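Local coordinates for amine oxidase (Emericella nidulans, PDB 3PGB), which probably oxidises primary amines with the help of a copper ion and a topaquinone cofactor formed from one of its own tyrosines, at residues A[184-189]-A[267-272]; A[362-367]-A[473-478]; A[410-415]-A[428-433]. All coordinates share one frame; numbering follows the deposited sequence.

Contact 1 of 3, residues A[184-189]-A[267-272]. With MAN (alpha-D-mannopyranose), chain B.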
loop_
_atom_site.group_PDB
_atom_site.type_symbol
_atom_site.label_atom_id
_atom_site.label_comp_id
_atom_site.label_asym_id
_atom_site.label_seq_id
_atom_site.Cartn_x
_atom_site.Cartn_y
_atom_site.Cartn_z
ATOM N N GLY A 184 6.660 -42.602 2.447
ATOM C CA GLY A 184 6.488 -41.698 3.585
ATOM C C GLY A 184 6.567 -42.361 4.949
ATOM O O GLY A 184 7.166 -41.810 5.867
ATOM N N GLU A 185 5.963 -43.537 5.088
ATOM C CA GLU A 185 6.015 -44.287 6.348
ATOM C C GLU A 185 7.346 -45.029 6.500
ATOM O O GLU A 185 8.022 -44.866 7.512
ATOM C CB GLU A 185 4.841 -45.271 6.457
ATOM N N THR A 186 7.728 -45.824 5.502
ATOM C CA THR A 186 8.963 -46.624 5.585
ATOM C C THR A 186 10.208 -45.777 5.872
ATOM O O THR A 186 11.091 -46.203 6.615
ATOM C CB THR A 186 9.222 -47.460 4.306
ATOM O OG1 THR A 186 8.046 -48.201 3.961
ATOM C CG2 THR A 186 10.375 -48.432 4.524
ATOM N N VAL A 187 10.267 -44.577 5.301
ATOM C CA VAL A 187 11.378 -43.646 5.549
ATOM C C VAL A 187 11.553 -43.330 7.036
ATOM O O VAL A 187 12.635 -42.934 7.460
ATOM C CB VAL A 187 11.203 -42.326 4.755
ATOM C CG1 VAL A 187 12.306 -41.334 5.084
ATOM C CG2 VAL A 187 11.200 -42.613 3.260
ATOM N N TYR A 188 10.497 -43.506 7.824
ATOM C CA TYR A 188 10.587 -43.306 9.267
ATOM C C TYR A 188 10.886 -44.599 10.023
ATOM O O TYR A 188 11.897 -44.689 10.718
ATOM C CB TYR A 188 9.319 -42.632 9.810
ATOM C CG TYR A 188 9.305 -41.139 9.558
ATOM C CD1 TYR A 188 9.863 -40.260 10.472
ATOM C CD2 TYR A 188 8.757 -40.615 8.396
ATOM C CE1 TYR A 188 9.867 -38.895 10.240
ATOM C CE2 TYR A 188 8.749 -39.252 8.155
ATOM C CZ TYR A 188 9.307 -38.395 9.079
ATOM O OH TYR A 188 9.306 -37.044 8.849
ATOM N N SER A 189 10.019 -45.597 9.880
ATOM C CA SER A 189 10.119 -46.819 10.680
ATOM C C SER A 189 11.367 -47.656 10.367
ATOM O O SER A 189 11.913 -48.314 11.253
ATOM C CB SER A 189 8.861 -47.673 10.510
ATOM O OG SER A 189 8.636 -47.966 9.146
ATOM N N ARG A 267 13.530 -47.676 -3.460
ATOM C CA ARG A 267 12.534 -48.031 -2.444
ATOM C C ARG A 267 12.955 -49.209 -1.558
ATOM O O ARG A 267 12.116 -49.786 -0.860
ATOM C CB ARG A 267 11.205 -48.383 -3.114
ATOM C CG ARG A 267 10.698 -47.368 -4.122
ATOM C CD ARG A 267 9.268 -47.686 -4.520
ATOM N NE ARG A 267 8.353 -47.536 -3.392
ATOM C CZ ARG A 267 7.038 -47.740 -3.437
ATOM N NH1 ARG A 267 6.438 -48.109 -4.560
ATOM N NH2 ARG A 267 6.315 -47.567 -2.340
ATOM N N ASP A 268 14.240 -49.565 -1.589
ATOM C CA ASP A 268 14.796 -50.613 -0.726
ATOM C C ASP A 268 15.616 -49.939 0.371
ATOM O O ASP A 268 16.678 -49.383 0.087
ATOM C CB ASP A 268 15.676 -51.567 -1.542
ATOM C CG ASP A 268 16.071 -52.829 -0.768
ATOM O OD1 ASP A 268 16.794 -53.670 -1.341
ATOM O OD2 ASP A 268 15.665 -52.988 0.405
ATOM N N PRO A 269 15.127 -49.966 1.627
ATOM C CA PRO A 269 15.865 -49.284 2.705
ATOM C C PRO A 269 17.237 -49.881 3.045
ATOM O O PRO A 269 18.036 -49.214 3.697
ATOM C CB PRO A 269 14.923 -49.396 3.920
ATOM C CG PRO A 269 13.591 -49.760 3.367
ATOM C CD PRO A 269 13.850 -50.526 2.108
ATOM N N SER A 270 17.504 -51.115 2.619
ATOM C CA SER A 270 18.813 -51.737 2.855
ATOM C C SER A 270 19.891 -51.173 1.916
ATOM O O SER A 270 21.076 -51.415 2.125
ATOM C CB SER A 270 18.733 -53.277 2.750
ATOM O OG SER A 270 18.783 -53.722 1.402
ATOM N N GLN A 271 19.472 -50.425 0.893
ATOM C CA GLN A 271 20.391 -49.739 -0.026
ATOM C C GLN A 271 20.550 -48.240 0.287
ATOM O O GLN A 271 21.323 -47.552 -0.380
ATOM C CB GLN A 271 19.916 -49.905 -1.482
ATOM C CG GLN A 271 19.788 -51.358 -1.963
ATOM C CD GLN A 271 21.127 -52.079 -2.021
ATOM O OE1 GLN A 271 21.342 -53.075 -1.323
ATOM N NE2 GLN A 271 22.042 -51.564 -2.838
ATOM N N TRP A 272 19.819 -47.726 1.278
ATOM C CA TRP A 272 19.957 -46.315 1.670
ATOM C C TRP A 272 21.189 -46.139 2.547
ATOM O O TRP A 272 21.542 -47.037 3.315
ATOM C CB TRP A 272 18.727 -45.808 2.431
ATOM C CG TRP A 272 17.434 -45.875 1.677
ATOM C CD1 TRP A 272 17.268 -45.969 0.325
ATOM C CD2 TRP A 272 16.119 -45.813 2.238
ATOM N NE1 TRP A 272 15.930 -45.991 0.015
ATOM C CE2 TRP A 272 15.205 -45.899 1.172
ATOM C CE3 TRP A 272 15.626 -45.711 3.543
ATOM C CZ2 TRP A 272 13.822 -45.879 1.370
ATOM C CZ3 TRP A 272 14.250 -45.692 3.737
ATOM C CH2 TRP A 272 13.366 -45.778 2.657
HETATM C C1 MAN B . 10.196 -55.551 -1.134
HETATM C C2 MAN B . 10.999 -54.607 -0.250
HETATM C C3 MAN B . 11.059 -53.234 -0.923
HETATM C C4 MAN B . 11.642 -53.380 -2.319
HETATM C C5 MAN B . 10.808 -54.364 -3.132
HETATM C C6 MAN B . 11.443 -54.567 -4.504
HETATM O O2 MAN B . 12.282 -55.143 -0.019
HETATM O O3 MAN B . 11.806 -52.311 -0.162
HETATM O O4 MAN B . 11.653 -52.126 -2.953
HETATM O O5 MAN B . 10.724 -55.602 -2.452
HETATM O O6 MAN B . 10.754 -55.544 -5.248
#
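The N-terminal end of helix 186-198 rests on the loop joining strands 255-263 and 273-279 of a five-stranded antiparallel sheet, with Thr186 and Val187 meeting Pro269 and Trp272. From the helix side, Thr186 offers its methyl: CG2 reaches Pro269 CG at 3.7 Å, the two side chains crossing at about a right angle. Its hydroxyl OG1 is hydrogen-bonded to Glu99, whose carboxylate also takes the backbone N of Glu185. One residue on, Val187 CG2 comes to Trp272 CH2 at 3.9 Å, obliquely to the indole, while Thr186 O lies near the ring plane beyond its six-membered edge. That indole is well fixed. Pro269 CA sits 3.5 Å above its plane and over its centre, folding the loop back across the ring; Trp272 NE1 is hydrogen-bonded to Gly266 O, and Trp191, further along the helix, adds an edge-to-face ring contact. Beyond the apolar patch the loop receives sugar: the O3 hydroxyl of a mannose from a protein-linked glycan donates to Arg267 O over 2.6 Å, and the O4 hydroxyl adds a weak second bond to that same carbonyl. The Arg267 guanidinium forms a salt bridge with Asp183 and a cation-pi contact with Trp100. What results is a helix packed on a connecting loop of a β-meander, consistent with the small N-terminal domains of copper amine oxidases.

Contact 2 of 3, residues A[362-367]-A[473-478]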
loop_
_atom_site.group_PDB
_atom_site.type_symbol
_atom_site.label_atom_id
_atom_site.label_comp_id
_atom_site.label_asym_id
_atom_site.label_seq_id
_atom_site.Cartn_x
_atom_site.Cartn_y
_atom_site.Cartn_z
ATOM N N THR A 362 -4.670 -24.394 -6.505
ATOM C CA THR A 362 -4.490 -22.963 -6.266
ATOM C C THR A 362 -5.688 -22.277 -5.600
ATOM O O THR A 362 -5.677 -21.064 -5.399
ATOM C CB THR A 362 -4.170 -22.232 -7.583
ATOM O OG1 THR A 362 -5.223 -22.461 -8.529
ATOM C CG2 THR A 362 -2.858 -22.734 -8.161
ATOM N N GLY A 363 -6.712 -23.049 -5.247
ATOM C CA GLY A 363 -7.857 -22.506 -4.533
ATOM C C GLY A 363 -8.689 -21.600 -5.417
ATOM O O GLY A 363 -9.225 -22.042 -6.423
ATOM N N LEU A 364 -8.770 -20.324 -5.045
ATOM C CA LEU A 364 -9.702 -19.381 -5.673
ATOM C C LEU A 364 -9.207 -18.903 -7.029
ATOM O O LEU A 364 -8.009 -18.741 -7.236
ATOM C CB LEU A 364 -9.919 -18.169 -4.757
ATOM C CG LEU A 364 -10.915 -17.082 -5.162
ATOM C CD1 LEU A 364 -12.292 -17.651 -5.437
ATOM C CD2 LEU A 364 -10.977 -16.039 -4.055
ATOM N N SER A 365 -10.143 -18.666 -7.938
ATOM C CA SER A 365 -9.837 -18.110 -9.249
ATOM C C SER A 365 -11.060 -17.358 -9.758
ATOM O O SER A 365 -12.188 -17.698 -9.393
ATOM C CB SER A 365 -9.469 -19.239 -10.199
ATOM O OG SER A 365 -8.830 -18.745 -11.351
ATOM N N LEU A 366 -10.836 -16.328 -10.572
ATOM C CA LEU A 366 -11.924 -15.538 -11.163
ATOM C C LEU A 366 -11.894 -15.652 -12.684
ATOM O O LEU A 366 -10.822 -15.640 -13.290
ATOM C CB LEU A 366 -11.812 -14.060 -10.769
ATOM C CG LEU A 366 -12.172 -13.684 -9.331
ATOM C CD1 LEU A 366 -11.214 -14.321 -8.343
ATOM C CD2 LEU A 366 -12.176 -12.170 -9.163
ATOM N N PHE A 367 -13.073 -15.749 -13.293
ATOM C CA PHE A 367 -13.201 -15.839 -14.745
ATOM C C PHE A 367 -14.210 -14.830 -15.283
ATOM O O PHE A 367 -15.149 -14.445 -14.601
ATOM C CB PHE A 367 -13.636 -17.245 -15.156
ATOM C CG PHE A 367 -12.548 -18.270 -15.055
ATOM C CD1 PHE A 367 -12.359 -18.993 -13.886
ATOM C CD2 PHE A 367 -11.711 -18.517 -16.133
ATOM C CE1 PHE A 367 -11.348 -19.944 -13.798
ATOM C CE2 PHE A 367 -10.700 -19.464 -16.050
ATOM C CZ PHE A 367 -10.517 -20.178 -14.890
ATOM N N PHE A 473 -15.967 -3.407 -3.136
ATOM C CA PHE A 473 -16.363 -4.810 -2.967
ATOM C C PHE A 473 -15.145 -5.732 -2.875
ATOM O O PHE A 473 -14.177 -5.553 -3.609
ATOM C CB PHE A 473 -17.250 -5.224 -4.136
ATOM C CG PHE A 473 -17.842 -6.589 -4.002
ATOM C CD1 PHE A 473 -18.994 -6.786 -3.259
ATOM C CD2 PHE A 473 -17.266 -7.676 -4.644
ATOM C CE1 PHE A 473 -19.553 -8.051 -3.139
ATOM C CE2 PHE A 473 -17.816 -8.942 -4.530
ATOM C CZ PHE A 473 -18.964 -9.131 -3.776
ATOM N N THR A 474 -15.211 -6.715 -1.976
ATOM C CA THR A 474 -14.104 -7.652 -1.727
ATOM C C THR A 474 -14.558 -9.104 -1.792
ATOM O O THR A 474 -15.598 -9.458 -1.244
ATOM C CB THR A 474 -13.468 -7.434 -0.320
ATOM O OG1 THR A 474 -12.838 -6.144 -0.252
ATOM C CG2 THR A 474 -12.440 -8.517 -0.012
ATOM N N LEU A 475 -13.778 -9.933 -2.475
ATOM C CA LEU A 475 -13.949 -11.384 -2.448
ATOM C C LEU A 475 -12.711 -11.930 -1.785
ATOM O O LEU A 475 -11.601 -11.614 -2.215
ATOM C CB LEU A 475 -14.075 -11.959 -3.864
ATOM C CG LEU A 475 -13.973 -13.489 -4.033
ATOM C CD1 LEU A 475 -14.855 -14.244 -3.036
ATOM C CD2 LEU A 475 -14.325 -13.902 -5.455
ATOM N N ARG A 476 -12.881 -12.737 -0.742
ATOM C CA ARG A 476 -11.732 -13.186 0.031
ATOM C C ARG A 476 -11.715 -14.679 0.350
ATOM O O ARG A 476 -12.749 -15.302 0.567
ATOM C CB ARG A 476 -11.641 -12.379 1.318
ATOM C CG ARG A 476 -10.592 -12.850 2.297
ATOM C CD ARG A 476 -10.464 -11.876 3.435
ATOM N NE ARG A 476 -10.078 -10.540 2.981
ATOM C CZ ARG A 476 -10.151 -9.441 3.727
ATOM N NH1 ARG A 476 -10.603 -9.494 4.979
ATOM N NH2 ARG A 476 -9.770 -8.271 3.218
ATOM N N SER A 477 -10.500 -15.221 0.367
ATOM C CA SER A 477 -10.232 -16.585 0.783
ATOM C C SER A 477 -9.003 -16.568 1.681
ATOM O O SER A 477 -8.159 -15.676 1.572
ATOM C CB SER A 477 -9.971 -17.474 -0.430
ATOM O OG SER A 477 -9.517 -18.763 -0.030
ATOM N N VAL A 478 -8.919 -17.547 2.574
ATOM C CA VAL A 478 -7.741 -17.723 3.402
ATOM C C VAL A 478 -7.371 -19.190 3.422
ATOM O O VAL A 478 -8.179 -20.017 3.835
ATOM C CB VAL A 478 -7.980 -17.268 4.852
ATOM C CG1 VAL A 478 -6.751 -17.570 5.710
ATOM C CG2 VAL A 478 -8.328 -15.785 4.898
#
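Arg476 NH1 is gripped by two backbone carbonyls, Asp420 O of its own chain and Asp453 O of the second subunit, while NE is bonded to Ser489 OG, on the side of strand 473-478 that faces away from strand 363-367; its neighbours in sequence, Leu475 and Ser477, turn the other way and pack on Leu364. Across the contact itself no hydrogen bond forms, and the meeting is one of hydrocarbon. Leu364 and Leu475 reach toward each other tip to tip, and Leu364 CD2 stops 3.9 Å from Leu475 CG. Each leucine has CG anti to its backbone N (chi1 -177° in Leu364, 168° in Leu475), which extends both chains into the gap between the strands. The same methyl, Leu364 CD2, also lies 4.0 Å from Ser477 CB, so it sits over two successive inward-facing residues of the opposing strand. The axes of 363-367 and 473-478 approach to 8.1 Å and run nearly antiparallel, at 158°, too far apart for backbone pairing: these are facing layers of the β-supersandwich of the copper amine oxidase enzyme domain. One layer pairs strand 363-371 with 352-359 and 374-389, the other strand 464-479 with 437-451 and 486-492. Leu366, two residues beyond Leu364, makes a looser touch, its CD1 lying 4.3 Å from Leu475 CD2. Leu475 also touches Phe354 and Ile356 of strand 352-359 and Leu447 of strand 437-451.

Contact 3 of 3, residues A[410-415]-A[428-433]; sequences PYAFEL and LNTSFY. With NAG (2-acetamido-2-deoxy-beta-D-glucopyranose), chain H.
With chi1 at 74°, Phe432 carries CG between its own backbone N and carbonyl carbon, and this stands the ring up from strand 428-433 with one flat face presented to Pro410. The proline comes down over that face. Pro410 CA lies 3.5 Å from the centroid of the Phe432 ring and only 5° off its normal, an almost vertical CH-pi contact, and Pro410 CB sits 3.5 Å from Phe432 CE1. Farther along the pyrrolidine, Pro410 CG is 3.9 Å from Phe432 CD1, so the proline ring overhangs one side of the phenyl group. His439 and His441 from the paired strand 437-451 also meet the phenylalanine ring, and His441 NE2 is hydrogen-bonded to Pro410 O, tying the loop to the hairpin close to the CH-pi contact.

Two residues back along the strand, Thr430 is also turned to the loop. Thr430 OG1 comes within 4.1 Å of Ala412 O, too far to bond, and its hydrogen-bonding partner is Ser444 OG. Ala412 is the centre of an inverse gamma turn, closed by a weak bond of 3.1 Å from Phe413 N to Tyr411 O, and here the loop bends while passing over the strand. Phe413, past the bend, packs on Ser460 of the second subunit. Asn429 carries the N-linked sugar, its ND2 joined covalently to C1 of an N-acetylglucosamine; Asn429 OD1 accepts from Asp443 N, a bond that should restrain rotation of the amide. The arrangement is that of a β-hairpin, strands 426-434 and 437-451, roofed by the irregular loop that precedes it in the copper amine oxidase enzyme domain.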
loop_
_atom_site.group_PDB
_atom_site.type_symbol
_atom_site.label_atom_id
_atom_site.label_comp_id
_atom_site.label_asym_id
_atom_site.label_seq_id
_atom_site.Cartn_x
_atom_site.Cartn_y
_atom_site.Cartn_z
ATOM N N PRO A 410 -7.366 -27.517 -0.240
ATOM C CA PRO A 410 -7.626 -28.365 0.931
ATOM C C PRO A 410 -7.571 -27.627 2.270
ATOM O O PRO A 410 -8.190 -28.063 3.247
ATOM C CB PRO A 410 -6.501 -29.409 0.868
ATOM C CG PRO A 410 -6.063 -29.417 -0.527
ATOM C CD PRO A 410 -6.212 -28.009 -1.011
ATOM N N TYR A 411 -6.817 -26.533 2.318
ATOM C CA TYR A 411 -6.620 -25.791 3.556
ATOM C C TYR A 411 -7.283 -24.417 3.513
ATOM O O TYR A 411 -6.888 -23.514 4.240
ATOM C CB TYR A 411 -5.125 -25.673 3.852
ATOM C CG TYR A 411 -4.421 -27.003 3.767
ATOM C CD1 TYR A 411 -4.552 -27.946 4.781
ATOM C CD2 TYR A 411 -3.647 -27.332 2.665
ATOM C CE1 TYR A 411 -3.922 -29.177 4.703
ATOM C CE2 TYR A 411 -3.010 -28.560 2.573
ATOM C CZ TYR A 411 -3.152 -29.476 3.599
ATOM O OH TYR A 411 -2.523 -30.692 3.524
ATOM N N ALA A 412 -8.298 -24.273 2.667
ATOM C CA ALA A 412 -9.124 -23.068 2.647
ATOM C C ALA A 412 -10.255 -23.222 3.676
ATOM O O ALA A 412 -11.427 -23.300 3.315
ATOM C CB ALA A 412 -9.682 -22.826 1.252
ATOM N N PHE A 413 -9.884 -23.259 4.955
ATOM C CA PHE A 413 -10.811 -23.576 6.038
ATOM C C PHE A 413 -11.900 -22.518 6.228
ATOM O O PHE A 413 -11.824 -21.424 5.681
ATOM C CB PHE A 413 -10.054 -23.731 7.358
ATOM C CG PHE A 413 -9.060 -24.857 7.366
ATOM C CD1 PHE A 413 -9.450 -26.153 7.050
ATOM C CD2 PHE A 413 -7.733 -24.626 7.715
ATOM C CE1 PHE A 413 -8.531 -27.198 7.071
ATOM C CE2 PHE A 413 -6.808 -25.666 7.740
ATOM C CZ PHE A 413 -7.203 -26.948 7.420
ATOM N N GLU A 414 -12.916 -22.862 7.014
ATOM C CA GLU A 414 -13.996 -21.929 7.332
ATOM C C GLU A 414 -13.420 -20.692 8.026
ATOM O O GLU A 414 -12.524 -20.804 8.858
ATOM C CB GLU A 414 -15.046 -22.617 8.218
ATOM C CG GLU A 414 -16.198 -21.722 8.698
ATOM C CD GLU A 414 -17.313 -22.506 9.388
ATOM O OE1 GLU A 414 -17.083 -23.672 9.783
ATOM O OE2 GLU A 414 -18.418 -21.947 9.549
ATOM N N LEU A 415 -13.933 -19.522 7.662
ATOM C CA LEU A 415 -13.477 -18.251 8.223
ATOM C C LEU A 415 -14.173 -17.963 9.550
ATOM O O LEU A 415 -15.306 -18.396 9.769
ATOM C CB LEU A 415 -13.764 -17.118 7.236
ATOM C CG LEU A 415 -13.142 -17.286 5.848
ATOM C CD1 LEU A 415 -13.520 -16.127 4.942
ATOM C CD2 LEU A 415 -11.627 -17.404 5.953
ATOM N N LEU A 428 -19.748 -17.985 0.961
ATOM C CA LEU A 428 -19.943 -19.143 0.095
ATOM C C LEU A 428 -19.136 -20.330 0.607
ATOM O O LEU A 428 -18.234 -20.176 1.432
ATOM C CB LEU A 428 -19.531 -18.820 -1.340
ATOM C CG LEU A 428 -20.326 -17.721 -2.035
ATOM C CD1 LEU A 428 -19.664 -17.335 -3.355
ATOM C CD2 LEU A 428 -21.773 -18.166 -2.257
ATOM N N ASN A 429 -19.484 -21.514 0.115
ATOM C CA ASN A 429 -18.722 -22.728 0.387
ATOM C C ASN A 429 -17.648 -22.950 -0.673
ATOM O O ASN A 429 -17.692 -22.374 -1.765
ATOM C CB ASN A 429 -19.645 -23.949 0.387
ATOM C CG ASN A 429 -20.508 -24.045 1.627
ATOM O OD1 ASN A 429 -20.343 -23.286 2.582
ATOM N ND2 ASN A 429 -21.445 -25.002 1.611
ATOM N N THR A 430 -16.674 -23.782 -0.322
ATOM C CA THR A 430 -15.764 -24.377 -1.288
ATOM C C THR A 430 -15.561 -25.825 -0.872
ATOM O O THR A 430 -15.670 -26.155 0.308
ATOM C CB THR A 430 -14.393 -23.660 -1.346
ATOM O OG1 THR A 430 -13.800 -23.608 -0.040
ATOM C CG2 THR A 430 -14.533 -22.251 -1.913
ATOM N N SER A 431 -15.286 -26.691 -1.839
ATOM C CA SER A 431 -14.991 -28.091 -1.541
ATOM C C SER A 431 -13.761 -28.561 -2.291
ATOM O O SER A 431 -13.287 -27.898 -3.218
ATOM C CB SER A 431 -16.183 -28.985 -1.888
ATOM O OG SER A 431 -16.563 -28.810 -3.236
ATOM N N PHE A 432 -13.237 -29.705 -1.863
ATOM C CA PHE A 432 -12.164 -30.368 -2.592
ATOM C C PHE A 432 -12.254 -31.885 -2.451
ATOM O O PHE A 432 -12.823 -32.405 -1.486
ATOM C CB PHE A 432 -10.803 -29.865 -2.119
ATOM C CG PHE A 432 -10.400 -30.376 -0.767
ATOM C CD1 PHE A 432 -9.450 -31.373 -0.647
ATOM C CD2 PHE A 432 -10.966 -29.851 0.385
ATOM C CE1 PHE A 432 -9.072 -31.840 0.600
ATOM C CE2 PHE A 432 -10.590 -30.310 1.634
ATOM C CZ PHE A 432 -9.645 -31.309 1.741
ATOM N N TYR A 433 -11.691 -32.581 -3.429
ATOM C CA TYR A 433 -11.695 -34.031 -3.438
ATOM C C TYR A 433 -10.411 -34.530 -2.818
ATOM O O TYR A 433 -9.336 -34.059 -3.173
ATOM C CB TYR A 433 -11.816 -34.562 -4.871
ATOM C CG TYR A 433 -11.641 -36.061 -4.984
ATOM C CD1 TYR A 433 -12.739 -36.909 -4.994
ATOM C CD2 TYR A 433 -10.375 -36.632 -5.073
ATOM C CE1 TYR A 433 -12.585 -38.287 -5.099
ATOM C CE2 TYR A 433 -10.212 -38.007 -5.171
ATOM C CZ TYR A 433 -11.323 -38.829 -5.183
ATOM O OH TYR A 433 -11.166 -40.189 -5.282
HETATM C C1 NAG H . -22.377 -25.323 2.667
HETATM C C2 NAG H . -23.809 -24.904 2.350
HETATM C C3 NAG H . -24.803 -25.410 3.403
HETATM C C4 NAG H . -24.593 -26.889 3.719
HETATM C C5 NAG H . -23.120 -27.145 3.996
HETATM C C6 NAG H . -22.833 -28.621 4.254
HETATM C C7 NAG H . -24.690 -22.857 1.356
HETATM C C8 NAG H . -24.656 -21.353 1.325
HETATM N N2 NAG H . -23.874 -23.458 2.223
HETATM O O3 NAG H . -26.114 -25.245 2.916
HETATM O O4 NAG H . -25.381 -27.278 4.827
HETATM O O5 NAG H . -22.378 -26.723 2.869
HETATM O O6 NAG H . -23.057 -29.351 3.068
HETATM O O7 NAG H . -25.444 -23.480 0.609
#

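In the fold
From the N terminus, contact 1 comes first: residues 184-189 meet 267-272, closing a loop of 77 residues within the N-terminal part of the chain before the other two contacts open. The enzyme domain follows. Contact 2 opens at 362-367 and closes only at 473-478, and contact 3 (410-415 with 428-433) is nested inside that long excursion as a short loop of its own. Contacts 2 and 3 lie with centres about 12 Å apart and touch directly, Val478 CB packing on Leu415 CD2 at 3.8 Å, so the loop over the hairpin lies directly against the end of one of the facing strands. Contact 1 stays separate, its centre about 34 Å from that of contact 3.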